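PDB 4OPF: Nrps/pks from Streptomyces albus, which probably catalyses decarboxylative Claisen condensation, as ketosynthase domain KS8 of OzmH, during chain extension in "AT-less" oxazolomycin biosynthesis. Local coordinates for residues A[7-12]-A[247-252]; A[286-291]-A[386-391]; A[345-350]-A[405-410]. One frame throughout, in Å; residues are numbered along the deposited sequence.

Contact 1 of 3, residues A[7-12]-A[247-252]; sequences YDIAVV and AVLKGI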
loop_
_atom_site.group_PDB
_atom_site.type_symbol
_atom_site.label_atom_id
_atom_site.label_comp_id
_atom_site.label_asym_id
_atom_site.label_seq_id
_atom_site.Cartn_x
_atom_site.Cartn_y
_atom_site.Cartn_z
ATOM N N TYR A 7 -12.105 5.711 -14.581
ATOM C CA TYR A 7 -12.618 4.437 -14.088
ATOM C C TYR A 7 -13.492 4.694 -12.839
ATOM O O TYR A 7 -12.974 5.075 -11.803
ATOM C CB TYR A 7 -11.438 3.498 -13.759
ATOM C CG TYR A 7 -11.880 2.136 -13.239
ATOM C CD1 TYR A 7 -12.215 1.115 -14.121
ATOM C CD2 TYR A 7 -11.960 1.871 -11.860
ATOM C CE1 TYR A 7 -12.643 -0.125 -13.659
ATOM C CE2 TYR A 7 -12.389 0.633 -11.387
ATOM C CZ TYR A 7 -12.733 -0.350 -12.276
ATOM O OH TYR A 7 -13.152 -1.571 -11.849
ATOM N N ASP A 8 -14.798 4.503 -12.962
ATOM C CA ASP A 8 -15.758 4.963 -11.945
ATOM C C ASP A 8 -15.991 3.897 -10.855
ATOM O O ASP A 8 -16.333 2.758 -11.151
ATOM C CB ASP A 8 -17.088 5.215 -12.638
ATOM C CG ASP A 8 -17.105 6.531 -13.508
ATOM O OD1 ASP A 8 -16.433 7.515 -13.185
ATOM O OD2 ASP A 8 -17.875 6.566 -14.472
ATOM N N ILE A 9 -15.895 4.280 -9.608
ATOM C CA ILE A 9 -16.026 3.311 -8.524
ATOM C C ILE A 9 -17.183 3.745 -7.666
ATOM O O ILE A 9 -17.169 4.862 -7.186
ATOM C CB ILE A 9 -14.722 3.274 -7.739
ATOM C CG1 ILE A 9 -13.622 2.600 -8.554
ATOM C CG2 ILE A 9 -14.868 2.565 -6.398
ATOM C CD1 ILE A 9 -12.234 2.983 -8.030
ATOM N N ALA A 10 -18.171 2.865 -7.474
ATOM C CA ALA A 10 -19.302 3.144 -6.615
ATOM C C ALA A 10 -19.001 2.900 -5.135
ATOM O O ALA A 10 -18.360 1.919 -4.770
ATOM C CB ALA A 10 -20.469 2.262 -7.008
ATOM N N VAL A 11 -19.471 3.803 -4.291
ATOM C CA VAL A 11 -19.552 3.572 -2.867
ATOM C C VAL A 11 -20.879 2.881 -2.654
ATOM O O VAL A 11 -21.896 3.526 -2.793
ATOM C CB VAL A 11 -19.536 4.888 -2.119
ATOM C CG1 VAL A 11 -19.657 4.640 -0.622
ATOM C CG2 VAL A 11 -18.256 5.617 -2.447
ATOM N N VAL A 12 -20.876 1.574 -2.392
ATOM C CA VAL A 12 -22.081 0.832 -2.236
ATOM C C VAL A 12 -22.499 0.623 -0.798
ATOM O O VAL A 12 -23.586 0.080 -0.558
ATOM C CB VAL A 12 -22.042 -0.517 -2.972
ATOM C CG1 VAL A 12 -21.659 -0.312 -4.430
ATOM C CG2 VAL A 12 -21.100 -1.524 -2.309
ATOM N N ALA A 247 -22.398 7.363 -3.919
ATOM C CA ALA A 247 -21.639 8.312 -4.698
ATOM C C ALA A 247 -20.663 7.527 -5.548
ATOM O O ALA A 247 -20.519 6.311 -5.400
ATOM C CB ALA A 247 -20.924 9.316 -3.799
ATOM N N VAL A 248 -20.004 8.220 -6.446
ATOM C CA VAL A 248 -19.024 7.649 -7.315
ATOM C C VAL A 248 -17.675 8.342 -7.098
ATOM O O VAL A 248 -17.553 9.589 -7.200
ATOM C CB VAL A 248 -19.466 7.808 -8.780
ATOM C CG1 VAL A 248 -18.447 7.261 -9.760
ATOM C CG2 VAL A 248 -20.778 7.072 -8.984
ATOM N N LEU A 249 -16.640 7.528 -6.883
ATOM C CA LEU A 249 -15.255 8.025 -6.898
ATOM C C LEU A 249 -14.763 8.085 -8.329
ATOM O O LEU A 249 -14.742 7.059 -9.020
ATOM C CB LEU A 249 -14.341 7.136 -6.065
ATOM C CG LEU A 249 -12.849 7.455 -6.119
ATOM C CD1 LEU A 249 -12.545 8.728 -5.400
ATOM C CD2 LEU A 249 -12.100 6.313 -5.454
ATOM N N LYS A 250 -14.400 9.284 -8.775
ATOM C CA LYS A 250 -14.080 9.507 -10.182
ATOM C C LYS A 250 -12.581 9.493 -10.369
ATOM O O LYS A 250 -12.132 9.079 -11.383
ATOM C CB LYS A 250 -14.564 10.878 -10.664
ATOM C CG LYS A 250 -16.035 11.143 -10.506
ATOM C CD LYS A 250 -16.816 10.395 -11.499
ATOM C CE LYS A 250 -16.766 11.151 -12.812
ATOM N NZ LYS A 250 -17.159 10.137 -13.815
ATOM N N GLY A 251 -11.819 9.983 -9.382
ATOM C CA GLY A 251 -10.356 9.996 -9.479
ATOM C C GLY A 251 -9.741 10.285 -8.125
ATOM O O GLY A 251 -10.340 10.931 -7.259
ATOM N N ILE A 252 -8.601 9.682 -7.889
ATOM C CA ILE A 252 -7.822 9.884 -6.673
ATOM C C ILE A 252 -6.346 9.848 -7.012
ATOM O O ILE A 252 -5.945 9.058 -7.873
ATOM C CB ILE A 252 -8.214 8.915 -5.567
ATOM C CG1 ILE A 252 -7.307 9.140 -4.375
ATOM C CG2 ILE A 252 -8.123 7.479 -6.055
ATOM C CD1 ILE A 252 -7.875 8.615 -3.136
HETATM O O HOH W 1 -10.254 7.510 -12.829
HETATM O O HOH W 2 -11.480 6.045 -9.765
#
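Asp8 and Lys250 meet at the partly exposed end of an antiparallel strand pair, their side chains running next to each other in the same direction. The lysine chain is bent about the CB-CG and CG-CD bonds (chi2 -74°, chi3 -80°), which brings NZ round to the carboxylate although the CB of Lys250 starts away from residues 7-12. NZ lies 2.8 Å from OD1 of Asp8, on its syn side and somewhat out of the carboxylate plane, forming a salt bridge. The aspartate stem also rests on a methyl, with CB of Asp8 3.8 Å from CG1 of Val248. With an alanine here instead of Asp8, the Lys250 ammonium is likely to lose its mate and the bent chain to turn more freely.

Behind this bridge, Ile9 and Leu249 form a hydrogen-bonded pair. The N of Leu249 reaches O of Ile9 at 2.7 Å, and the return bond from N of Ile9 to O of Leu249 is 3.1 Å. Their side chains share a face of the sheet, where CD1 of Ile9 and CD2 of Leu249 are 4.2 Å apart; the isoleucine methyl also lies at the edge of the Tyr7 ring, in its plane. Further along, Val11 N donates to Ala247 O at 2.9 Å. One water bridges Tyr7 N and Lys250 O, extending the link past the Ile9-Leu249 pair to Tyr7, which precedes the strand.

The pair belongs to the central sheet of the thiolase-type fold. Strand 226-234 flanks residues 9-12 on their other edge, while strand 401-408 borders 247-252, where Lys250 and Gly251 form a classic beta bulge opposite Val406. Helix 162-175 covers the Ile9 face through Ala171 and Leu174, and helix 235-241 packs on Ala10 from the other face.

Contact 2 of 3, residues A[286-291]-A[386-391]; sequences ADDVTY and DAPLLA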
loop_
_atom_site.group_PDB
_atom_site.type_symbol
_atom_site.label_atom_id
_atom_site.label_comp_id
_atom_site.label_asym_id
_atom_site.label_seq_id
_atom_site.Cartn_x
_atom_site.Cartn_y
_atom_site.Cartn_z
ATOM N N ALA A 286 -12.378 21.344 -14.195
ATOM C CA ALA A 286 -12.210 21.966 -12.878
ATOM C C ALA A 286 -13.425 22.752 -12.407
ATOM O O ALA A 286 -13.774 22.712 -11.231
ATOM C CB ALA A 286 -11.000 22.899 -12.924
ATOM N N ASP A 287 -14.034 23.519 -13.297
ATOM C CA ASP A 287 -15.205 24.320 -12.944
ATOM C C ASP A 287 -16.423 23.511 -12.515
ATOM O O ASP A 287 -17.338 24.052 -11.918
ATOM C CB ASP A 287 -15.612 25.191 -14.145
ATOM C CG ASP A 287 -14.919 26.567 -14.168
ATOM O OD1 ASP A 287 -14.358 27.054 -13.178
ATOM O OD2 ASP A 287 -14.952 27.196 -15.242
ATOM N N ASP A 288 -16.468 22.224 -12.853
ATOM C CA ASP A 288 -17.563 21.388 -12.450
ATOM C C ASP A 288 -17.472 20.943 -11.008
ATOM O O ASP A 288 -18.483 20.502 -10.465
ATOM C CB ASP A 288 -17.686 20.175 -13.360
ATOM C CG ASP A 288 -18.171 20.556 -14.766
ATOM O OD1 ASP A 288 -18.893 21.533 -14.917
ATOM O OD2 ASP A 288 -17.816 19.866 -15.705
ATOM N N VAL A 289 -16.303 21.062 -10.394
ATOM C CA VAL A 289 -16.153 20.684 -8.969
ATOM C C VAL A 289 -16.624 21.895 -8.160
ATOM O O VAL A 289 -16.027 22.948 -8.206
ATOM C CB VAL A 289 -14.718 20.295 -8.629
ATOM C CG1 VAL A 289 -14.564 19.911 -7.164
ATOM C CG2 VAL A 289 -14.240 19.149 -9.521
ATOM N N THR A 290 -17.691 21.683 -7.417
ATOM C CA THR A 290 -18.455 22.713 -6.732
ATOM C C THR A 290 -18.070 22.918 -5.274
ATOM O O THR A 290 -18.250 24.023 -4.731
ATOM C CB THR A 290 -19.935 22.327 -6.814
ATOM O OG1 THR A 290 -20.287 22.272 -8.184
ATOM C CG2 THR A 290 -20.868 23.273 -6.096
ATOM N N TYR A 291 -17.563 21.880 -4.628
ATOM C CA TYR A 291 -17.228 21.934 -3.217
ATOM C C TYR A 291 -15.930 21.173 -2.967
ATOM O O TYR A 291 -15.724 20.117 -3.548
ATOM C CB TYR A 291 -18.334 21.254 -2.423
ATOM C CG TYR A 291 -18.165 21.303 -0.917
ATOM C CD1 TYR A 291 -18.631 22.378 -0.215
ATOM C CD2 TYR A 291 -17.511 20.280 -0.205
ATOM C CE1 TYR A 291 -18.514 22.472 1.147
ATOM C CE2 TYR A 291 -17.353 20.373 1.184
ATOM C CZ TYR A 291 -17.880 21.452 1.851
ATOM O OH TYR A 291 -17.806 21.606 3.225
ATOM N N ASP A 386 -26.822 25.612 -8.332
ATOM C CA ASP A 386 -27.120 25.251 -9.710
ATOM C C ASP A 386 -25.777 24.990 -10.417
ATOM O O ASP A 386 -25.247 25.840 -11.112
ATOM C CB ASP A 386 -27.943 26.394 -10.368
ATOM C CG ASP A 386 -28.534 26.003 -11.712
ATOM O OD1 ASP A 386 -28.163 24.924 -12.237
ATOM O OD2 ASP A 386 -29.358 26.785 -12.249
ATOM N N ALA A 387 -25.227 23.796 -10.198
ATOM C CA ALA A 387 -23.875 23.449 -10.630
ATOM C C ALA A 387 -23.704 21.949 -10.448
ATOM O O ALA A 387 -24.486 21.333 -9.761
ATOM C CB ALA A 387 -22.863 24.211 -9.788
ATOM N N PRO A 388 -22.694 21.346 -11.088
ATOM C CA PRO A 388 -22.688 19.885 -11.062
ATOM C C PRO A 388 -22.455 19.275 -9.660
ATOM O O PRO A 388 -21.814 19.909 -8.768
ATOM C CB PRO A 388 -21.550 19.519 -12.020
ATOM C CG PRO A 388 -21.449 20.687 -12.944
ATOM C CD PRO A 388 -21.834 21.895 -12.155
ATOM N N LEU A 389 -22.958 18.046 -9.491
ATOM C CA LEU A 389 -22.800 17.314 -8.241
ATOM C C LEU A 389 -21.419 16.627 -8.211
ATOM O O LEU A 389 -21.328 15.415 -8.362
ATOM C CB LEU A 389 -23.903 16.281 -8.071
ATOM C CG LEU A 389 -25.194 16.785 -7.467
ATOM C CD1 LEU A 389 -26.270 15.711 -7.623
ATOM C CD2 LEU A 389 -24.990 17.126 -5.992
ATOM N N LEU A 390 -20.389 17.436 -8.033
ATOM C CA LEU A 390 -19.032 17.002 -7.918
ATOM C C LEU A 390 -18.369 17.754 -6.763
ATOM O O LEU A 390 -18.596 18.950 -6.577
ATOM C CB LEU A 390 -18.250 17.287 -9.188
ATOM C CG LEU A 390 -18.527 16.345 -10.351
ATOM C CD1 LEU A 390 -18.317 17.056 -11.666
ATOM C CD2 LEU A 390 -17.594 15.147 -10.352
ATOM N N ALA A 391 -17.596 17.005 -5.989
ATOM C CA ALA A 391 -16.863 17.483 -4.840
ATOM C C ALA A 391 -15.495 16.806 -4.722
ATOM O O ALA A 391 -15.238 15.756 -5.322
ATOM C CB ALA A 391 -17.695 17.261 -3.578
#
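Ala387 is where residues 386-391 first meet the other segment: its CB, partly exposed, lies 3.6 Å from OG1 of Thr290. Pro388 follows and does two jobs. Its ring crosses the Asp288 side chain at about a right angle, with CG 3.3 Å from OD1 of Asp288, while its carbonyl takes a hydrogen bond from the threonine hydroxyl, OG1 of Thr290 to O of Pro388 at 2.9 Å. That donor sits in the carbonyl plane, and the threonine torsion, with OG1 beside its own backbone N (chi1 -61°), turns the hydroxyl to this oxygen. Trp384 NE1 supplies a second bond to the same carbonyl.

At Leu389 the chain makes an inverse gamma turn. Leu390 then comes back: its CB lies 3.5 Å from the backbone O of Asp288, and its CD1 reaches CB of Asp288 at 3.6 Å. The carbonyl of Leu390 accepts the backbone N of Thr290 at 3.0 Å, a fairly straight bond whose donor stands above the carbonyl plane. Thr290 thus gives two hydrogen bonds, N to Leu390 O and OG1 to Pro388 O. Ala391 closes the walk, its CA-H directed at O of Tyr291 and its CB beside that of Tyr291, 4.2 Å away.

Here strands 390-396 and 291-293 begin to run parallel in the central sheet. Strand 401-408 lies beyond Ala391, helix 338-352 packs on Tyr291 and Ala391, with Lys345 bonded to the tyrosine hydroxyl, and helix 268-282 covers Val289 through Leu279.

Contact 3 of 3, residues A[345-350]-A[405-410]; sequences KTVLML and AVLAGR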
loop_
_atom_site.group_PDB
_atom_site.type_symbol
_atom_site.label_atom_id
_atom_site.label_comp_id
_atom_site.label_asym_id
_atom_site.label_seq_id
_atom_site.Cartn_x
_atom_site.Cartn_y
_atom_site.Cartn_z
ATOM N N LYS A 345 -18.367 12.709 4.850
ATOM C CA LYS A 345 -19.063 13.994 4.797
ATOM C C LYS A 345 -19.466 14.370 3.374
ATOM O O LYS A 345 -20.608 14.686 3.092
ATOM C CB LYS A 345 -18.211 15.131 5.377
ATOM C CG LYS A 345 -18.692 16.522 4.939
ATOM C CD LYS A 345 -17.907 17.618 5.639
ATOM C CE LYS A 345 -18.064 18.932 4.916
ATOM N NZ LYS A 345 -17.231 19.971 5.609
ATOM N N THR A 346 -18.507 14.332 2.490
ATOM C CA THR A 346 -18.753 14.662 1.092
ATOM C C THR A 346 -19.718 13.704 0.415
ATOM O O THR A 346 -20.529 14.158 -0.360
ATOM C CB THR A 346 -17.429 14.657 0.339
ATOM O OG1 THR A 346 -16.592 15.638 0.944
ATOM C CG2 THR A 346 -17.632 15.072 -1.044
ATOM N N VAL A 347 -19.633 12.387 0.704
ATOM C CA VAL A 347 -20.561 11.438 0.150
ATOM C C VAL A 347 -21.946 11.756 0.657
ATOM O O VAL A 347 -22.897 11.742 -0.093
ATOM C CB VAL A 347 -20.188 9.974 0.500
ATOM C CG1 VAL A 347 -21.355 9.039 0.181
ATOM C CG2 VAL A 347 -18.875 9.590 -0.207
ATOM N N LEU A 348 -22.070 12.053 1.930
ATOM C CA LEU A 348 -23.375 12.407 2.462
ATOM C C LEU A 348 -23.955 13.710 1.846
ATOM O O LEU A 348 -25.166 13.808 1.569
ATOM C CB LEU A 348 -23.293 12.534 3.974
ATOM C CG LEU A 348 -23.083 11.227 4.716
ATOM C CD1 LEU A 348 -22.835 11.517 6.187
ATOM C CD2 LEU A 348 -24.320 10.363 4.588
HETATM N N MSE A 349 -23.104 14.702 1.658
HETATM C CA MSE A 349 -23.512 15.948 0.981
HETATM C C MSE A 349 -24.028 15.677 -0.395
HETATM O O MSE A 349 -25.061 16.204 -0.777
HETATM C CB MSE A 349 -22.345 16.899 0.896
HETATM C CG MSE A 349 -22.210 17.651 2.233
HETATM SE SE MSE A 349 -20.611 18.814 2.163
HETATM C CE MSE A 349 -20.967 19.555 0.395
ATOM N N LEU A 350 -23.295 14.874 -1.172
ATOM C CA LEU A 350 -23.663 14.532 -2.564
ATOM C C LEU A 350 -24.964 13.753 -2.631
ATOM O O LEU A 350 -25.877 14.075 -3.406
ATOM C CB LEU A 350 -22.547 13.737 -3.252
ATOM C CG LEU A 350 -21.284 14.518 -3.568
ATOM C CD1 LEU A 350 -20.147 13.542 -3.881
ATOM C CD2 LEU A 350 -21.495 15.465 -4.749
ATOM N N ALA A 405 -9.012 13.480 -3.744
ATOM C CA ALA A 405 -10.001 12.628 -4.371
ATOM C C ALA A 405 -11.136 13.486 -4.907
ATOM O O ALA A 405 -11.531 14.472 -4.260
ATOM C CB ALA A 405 -10.534 11.629 -3.363
ATOM N N VAL A 406 -11.680 13.069 -6.044
ATOM C CA VAL A 406 -12.820 13.701 -6.704
ATOM C C VAL A 406 -13.983 12.715 -6.743
ATOM O O VAL A 406 -13.833 11.604 -7.217
ATOM C CB VAL A 406 -12.450 14.134 -8.139
ATOM C CG1 VAL A 406 -13.627 14.767 -8.847
ATOM C CG2 VAL A 406 -11.314 15.138 -8.097
ATOM N N LEU A 407 -15.141 13.144 -6.229
ATOM C CA LEU A 407 -16.347 12.352 -6.101
ATOM C C LEU A 407 -17.578 13.022 -6.762
ATOM O O LEU A 407 -17.641 14.268 -6.844
ATOM C CB LEU A 407 -16.598 12.168 -4.636
ATOM C CG LEU A 407 -15.513 11.405 -3.891
ATOM C CD1 LEU A 407 -15.255 12.047 -2.568
ATOM C CD2 LEU A 407 -16.040 9.998 -3.672
ATOM N N ALA A 408 -18.512 12.193 -7.264
ATOM C CA ALA A 408 -19.682 12.622 -7.993
ATOM C C ALA A 408 -20.907 12.021 -7.334
ATOM O O ALA A 408 -20.861 10.877 -6.808
ATOM C CB ALA A 408 -19.628 12.195 -9.454
ATOM N N GLY A 409 -22.003 12.766 -7.382
ATOM C CA GLY A 409 -23.290 12.267 -6.960
ATOM C C GLY A 409 -23.808 11.277 -7.985
ATOM O O GLY A 409 -23.349 11.274 -9.118
ATOM N N ARG A 410 -24.681 10.388 -7.536
ATOM C CA ARG A 410 -25.602 9.550 -8.380
ATOM C C ARG A 410 -25.151 8.102 -8.517
ATOM O O ARG A 410 -25.985 7.198 -8.406
ATOM C CB ARG A 410 -25.945 10.147 -9.777
ATOM C CG ARG A 410 -27.246 10.960 -9.806
ATOM C CD ARG A 410 -27.711 11.280 -11.239
ATOM N NE ARG A 410 -27.417 10.162 -12.153
ATOM C CZ ARG A 410 -28.110 9.020 -12.218
ATOM N NH1 ARG A 410 -27.745 8.060 -13.069
ATOM N NH2 ARG A 410 -29.168 8.829 -11.432
#
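Leu350 and Leu407 carry a helix-on-sheet packing in the thiolase-type fold: helix 338-352 lies over strand 401-408, and the axes of the short segments approach to 9.0 Å and run 23° from parallel. No hydrogen bond crosses the interface; it is apolar side chains against side chains and backbone.

The tight part is at Leu350. With its CG anti to the carbonyl carbon (chi1 -70°), the two methyls lie over Leu407 to Gly409 and divide the work: CD1 touches CB of Leu407 at 3.9 Å and also the carbonyl carbon of Ala408, while CD2 faces the backbone at Gly409. The two leucines cross at about a right angle, so Leu350 meets the stem of Leu407 while the methyls of Leu407 turn toward the preceding helical turn.

Those methyls make the looser contacts. CD2 of Leu407 stands 4.5 Å from CG2 of Val347, and the hydroxyl of Thr346 is taken up within the helix by O of Gly342. Toward the solvent side the chain leaves the strand: Ala408 and Gly409 are partly exposed, and the CB of the poorly ordered Arg410 starts away from the helix. On the buried side, the methyl CG2 of Thr346 approaches CD1 of Leu407 at 4.1 Å.

How the contacts relate
All three contacts reach one mixed sheet, in which strands 9-17, 247-256, 401-408, 390-396 and 291-293 are successive neighbours. Contact 1 joins the first two, contact 2 the last two, and contact 3 lays helix 338-352 on the strand between them. Centres of contacts 1 and 3 are about 9 Å apart, of 2 and 3 about 10 Å, and of 1 and 2 about 15 Å. Contact 1 closes along the chain before the others open, whereas the segments of contacts 2 and 3 alternate. Contact 1 thus joins strands of the N-terminal and C-terminal ketoacyl synthase regions, and strand 401-408 carries the sheet on, bonded to Val248 on one edge and Ala391 on the other.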